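Local atomic coordinates of foldase protein PrsA (PDB entry 5TVL), a protein that catalyses the cis-trans isomerisation of peptidyl-proline bonds and is thought to assist the folding of secreted proteins outside the cell after translocation. Residues A[2-7]-A[12-17]; A[167-172]-A[179-184]. One frame throughout, in Å; residues are numbered along the deposited sequence.

Contact 1 (A[2-7]-A[12-17])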
# COMPACT_ATOMS: atom_id res chain seq x y z
N ALA A 2 30.92 -33.28 7.93
CA ALA A 2 31.60 -33.80 6.74
C ALA A 2 32.52 -32.74 6.12
O ALA A 2 32.60 -31.61 6.61
CB ALA A 2 30.56 -34.25 5.71
N ASP A 3 33.22 -33.14 5.06
CA ASP A 3 34.07 -32.24 4.28
C ASP A 3 33.31 -31.72 3.07
O ASP A 3 32.66 -32.49 2.37
CB ASP A 3 35.35 -32.96 3.83
CG ASP A 3 36.23 -33.40 5.00
OD1 ASP A 3 35.97 -33.00 6.16
OD2 ASP A 3 37.20 -34.16 4.76
N LEU A 4 33.40 -30.41 2.83
CA LEU A 4 32.72 -29.74 1.71
C LEU A 4 33.64 -29.55 0.50
O LEU A 4 33.21 -29.72 -0.65
CB LEU A 4 32.18 -28.38 2.15
CG LEU A 4 31.36 -28.31 3.44
CD1 LEU A 4 30.81 -26.89 3.62
CD2 LEU A 4 30.23 -29.33 3.44
N ILE A 5 34.90 -29.16 0.75
CA ILE A 5 35.90 -28.98 -0.30
C ILE A 5 37.17 -29.74 0.06
O ILE A 5 37.61 -29.71 1.22
CB ILE A 5 36.25 -27.48 -0.51
CG1 ILE A 5 35.00 -26.66 -0.89
CG2 ILE A 5 37.35 -27.30 -1.55
CD1 ILE A 5 34.41 -26.97 -2.25
N SER A 6 37.76 -30.41 -0.93
CA SER A 6 39.05 -31.08 -0.76
C SER A 6 40.04 -30.56 -1.80
O SER A 6 39.71 -30.47 -2.99
CB SER A 6 38.90 -32.60 -0.88
OG SER A 6 38.73 -32.99 -2.23
N MET A 7 41.23 -30.21 -1.33
CA MET A 7 42.35 -29.79 -2.18
C MET A 7 43.52 -30.71 -1.85
O MET A 7 43.42 -31.56 -0.95
CB MET A 7 42.73 -28.35 -1.85
CG MET A 7 41.63 -27.33 -2.10
SD MET A 7 41.53 -26.05 -0.83
CE MET A 7 40.90 -26.99 0.56
N ILE A 12 38.22 -28.18 3.45
CA ILE A 12 37.30 -27.27 4.15
C ILE A 12 36.18 -28.15 4.70
O ILE A 12 35.48 -28.82 3.94
CB ILE A 12 36.70 -26.20 3.20
CG1 ILE A 12 37.81 -25.36 2.55
CG2 ILE A 12 35.74 -25.28 3.97
CD1 ILE A 12 37.34 -24.42 1.47
N THR A 13 36.02 -28.13 6.02
CA THR A 13 34.96 -28.88 6.69
C THR A 13 33.69 -28.04 6.79
O THR A 13 33.72 -26.81 6.65
CB THR A 13 35.38 -29.33 8.12
OG1 THR A 13 35.47 -28.19 8.99
CG2 THR A 13 36.72 -30.06 8.09
N GLU A 14 32.58 -28.73 7.05
CA GLU A 14 31.27 -28.10 7.28
C GLU A 14 31.26 -27.13 8.47
O GLU A 14 30.62 -26.07 8.40
CB GLU A 14 30.21 -29.19 7.49
CG GLU A 14 28.77 -28.71 7.54
CD GLU A 14 27.83 -29.80 8.02
OE1 GLU A 14 27.81 -30.89 7.39
OE2 GLU A 14 27.11 -29.58 9.01
N HIS A 15 31.96 -27.49 9.54
CA HIS A 15 32.09 -26.63 10.72
C HIS A 15 32.89 -25.36 10.43
O HIS A 15 32.53 -24.28 10.89
CB HIS A 15 32.73 -27.39 11.88
CG HIS A 15 32.87 -26.57 13.13
ND1 HIS A 15 34.02 -25.87 13.43
CD2 HIS A 15 32.01 -26.35 14.15
CE1 HIS A 15 33.86 -25.24 14.58
NE2 HIS A 15 32.65 -25.52 15.04
N GLN A 16 33.98 -25.51 9.68
CA GLN A 16 34.79 -24.36 9.23
C GLN A 16 34.01 -23.41 8.30
O GLN A 16 34.15 -22.19 8.42
CB GLN A 16 36.04 -24.84 8.50
CG GLN A 16 37.11 -25.43 9.40
CD GLN A 16 38.26 -26.04 8.63
OE1 GLN A 16 38.06 -26.67 7.58
NE2 GLN A 16 39.47 -25.86 9.13
N PHE A 17 33.23 -23.98 7.39
CA PHE A 17 32.33 -23.19 6.54
C PHE A 17 31.24 -22.50 7.36
O PHE A 17 30.95 -21.32 7.14
CB PHE A 17 31.69 -24.05 5.45
CG PHE A 17 30.55 -23.37 4.74
CD1 PHE A 17 30.78 -22.24 3.97
CD2 PHE A 17 29.24 -23.83 4.88
CE1 PHE A 17 29.73 -21.60 3.32
CE2 PHE A 17 28.19 -23.19 4.23
CZ PHE A 17 28.44 -22.07 3.45
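L4 and I5 both aim their backbone N-H groups at one acceptor, the carbonyl oxygen of I12, which makes a classic beta bulge in the N-terminal hairpin of strands 3-7 and 10-13. L4 N sits 2.8 Å from I12 O, almost in line with the carbonyl; I5 N is 3.3 Å from I12 O, in the carbonyl plane on a lone pair. I12 N returns a bond to I5 O, and E14 N, in the first turn of helix 14-21, donates to A2 O at 2.9 Å. The register shifts by one residue between the pairs D3-T13 and I5-I12. The hairpin's apolar side is built from I5 and I12, whose side chains run side by side, with M7 CE reaching I12 CG1. L4 CD1 comes to 3.5 Å from F17 CB, the two side chains crossing at about a right angle. The second subunit continues the sheet through I5 and S6, sets F265 edge-to-face against the F17 ring and hydrogen-bonds E14 OE2 through its H15. At the helix start T13 and Q16 form a capping box: T13 OG1, tucked between backbone N and carbonyl carbon (chi1 70°), accepts from Q16 N at 3.1 Å, while T13 N donates to Q16 OE1 at 3.0 Å.

Contact 2 (A[167-172]-A[179-184]). With SO4 (sulfate ion), chain L.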
# COMPACT_ATOMS: atom_id res chain seq x y z
N ILE A 167 -20.98 -1.26 -13.64
CA ILE A 167 -20.22 -1.80 -12.52
C ILE A 167 -20.83 -1.36 -11.18
O ILE A 167 -21.36 -0.26 -11.07
CB ILE A 167 -18.72 -1.39 -12.59
CG1 ILE A 167 -17.90 -2.11 -11.51
CG2 ILE A 167 -18.55 0.13 -12.49
CD1 ILE A 167 -16.42 -2.19 -11.82
N THR A 168 -20.75 -2.25 -10.18
CA THR A 168 -21.17 -1.97 -8.81
C THR A 168 -19.92 -1.94 -7.91
O THR A 168 -19.01 -2.74 -8.11
CB THR A 168 -22.14 -3.06 -8.30
OG1 THR A 168 -23.26 -3.15 -9.18
CG2 THR A 168 -22.65 -2.74 -6.89
N PHE A 169 -19.88 -1.01 -6.95
CA PHE A 169 -18.74 -0.90 -6.02
C PHE A 169 -19.04 -0.14 -4.72
O PHE A 169 -19.90 0.73 -4.68
CB PHE A 169 -17.52 -0.27 -6.72
CG PHE A 169 -17.79 1.06 -7.38
CD1 PHE A 169 -18.20 1.12 -8.71
CD2 PHE A 169 -17.59 2.25 -6.69
CE1 PHE A 169 -18.43 2.34 -9.32
CE2 PHE A 169 -17.82 3.48 -7.30
CZ PHE A 169 -18.24 3.52 -8.62
N ASP A 170 -18.30 -0.51 -3.67
CA ASP A 170 -18.29 0.22 -2.40
C ASP A 170 -17.27 1.35 -2.49
O ASP A 170 -16.60 1.52 -3.51
CB ASP A 170 -17.85 -0.70 -1.24
CG ASP A 170 -18.79 -1.86 -1.02
OD1 ASP A 170 -20.02 -1.66 -1.07
OD2 ASP A 170 -18.29 -2.97 -0.74
N SER A 171 -17.15 2.10 -1.40
CA SER A 171 -15.99 2.97 -1.17
C SER A 171 -14.70 2.16 -1.03
O SER A 171 -13.63 2.63 -1.42
CB SER A 171 -16.19 3.79 0.10
OG SER A 171 -16.43 2.94 1.21
N ALA A 172 -14.81 0.96 -0.45
CA ALA A 172 -13.67 0.07 -0.22
C ALA A 172 -13.20 -0.77 -1.42
O ALA A 172 -12.25 -1.54 -1.29
CB ALA A 172 -13.98 -0.86 0.95
N GLN A 179 -10.14 8.39 -7.33
CA GLN A 179 -10.76 9.58 -7.94
C GLN A 179 -12.00 9.28 -8.80
O GLN A 179 -12.84 10.16 -9.00
CB GLN A 179 -9.74 10.39 -8.77
CG GLN A 179 -9.06 9.65 -9.92
CD GLN A 179 -7.69 9.11 -9.54
OE1 GLN A 179 -7.54 8.44 -8.53
NE2 GLN A 179 -6.67 9.41 -10.36
N VAL A 180 -12.11 8.05 -9.31
CA VAL A 180 -13.32 7.61 -10.02
C VAL A 180 -14.46 7.34 -9.03
O VAL A 180 -15.61 7.67 -9.31
CB VAL A 180 -13.06 6.36 -10.90
CG1 VAL A 180 -14.34 5.91 -11.61
CG2 VAL A 180 -11.97 6.65 -11.93
N LYS A 181 -14.12 6.73 -7.89
CA LYS A 181 -15.09 6.46 -6.83
C LYS A 181 -15.63 7.74 -6.20
O LYS A 181 -16.85 7.91 -6.09
CB LYS A 181 -14.47 5.59 -5.73
CG LYS A 181 -14.16 4.16 -6.16
CD LYS A 181 -13.76 3.28 -4.98
CE LYS A 181 -12.49 3.77 -4.32
NZ LYS A 181 -11.87 2.75 -3.44
N LYS A 182 -14.73 8.63 -5.81
CA LYS A 182 -15.12 9.90 -5.18
C LYS A 182 -15.96 10.76 -6.12
O LYS A 182 -16.93 11.39 -5.68
CB LYS A 182 -13.90 10.68 -4.68
CG LYS A 182 -13.23 10.07 -3.46
CD LYS A 182 -14.02 10.35 -2.18
CE LYS A 182 -13.36 9.73 -0.96
NZ LYS A 182 -12.01 10.29 -0.66
N ALA A 183 -15.60 10.78 -7.40
CA ALA A 183 -16.38 11.49 -8.42
C ALA A 183 -17.79 10.92 -8.58
O ALA A 183 -18.74 11.67 -8.74
CB ALA A 183 -15.66 11.46 -9.77
N ALA A 184 -17.90 9.59 -8.53
CA ALA A 184 -19.19 8.90 -8.65
C ALA A 184 -20.13 9.16 -7.45
O ALA A 184 -21.33 9.38 -7.64
CB ALA A 184 -18.98 7.40 -8.83
S SO4 L . -11.27 14.91 -1.27
O1 SO4 L . -11.03 13.47 -1.03
O2 SO4 L . -10.59 15.32 -2.52
O3 SO4 L . -12.72 15.17 -1.39
O4 SO4 L . -10.73 15.69 -0.13
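The F169 ring turns its edge to helix 178-186: A184 CB lies in the ring plane, 4.0 Å from F169 CZ, and the aliphatic chain of K181 approaches obliquely, its CG 3.9 Å from F169 CE2. The phenylalanine gets there by an uncommon first torsion (chi1 54°), which sets CG between its own backbone N and carbonyl carbon. The setting is the PpiC-type isomerase domain, where the chain leaves the outermost strand 166-169, passes through a loop and enters the helix, which lies against the central sheet; V180 and A184 meet V211 of strand 207-216 there.

K181 serves two purposes. Its CG packs against the ring; farther along, K181 CD passes 3.7 Å from D170 O, and the bend at chi3 (-62°) then turns CE and NZ toward S171 O, beyond the strand end. K181 NZ donates to S171 O at 2.7 Å, tilted 34° from the carbonyl plane, and to S173 O as well, while S171 is in turn held by T117, whose N bonds to S171 OG.

The next lysine, K182, leaves the helix on a side turned away from 167-172. It forms a salt bridge with E178 and a weak bond, 3.3 Å from K182 NZ to O1 of a sulfate ion that probably came from the crystallisation liquor. As a worked case of an amphipathic lysine, K181 lays its CG obliquely against the aromatic ring while its charge is met mainly by main-chain carbonyls, so the ammonium ties the loop to the helix through those carbonyls, and its one ion pair, long and weak, probably adds little.

Contacts 1 and 2 lie on opposite sides of the chain's centre, their own centres about 62 Å apart, and share no strand or helix. Both are partly buried, but differently. Residues 2-7 and 12-17 form a peripheral hairpin, its centre about 42 Å from the chain centre, which the second subunit also packs against; the centre of residues 167-172 and 179-184 is about 20 Å from that of the chain, within the isomerase domain, where neighbours come largely from the same chain, with the third subunit touching the helix. Main-chain bonding between neighbouring strands dominates contact 1, whereas contact 2 joins the end of a strand and the loop after it to a helix through side chains and one lysine-to-carbonyl bond.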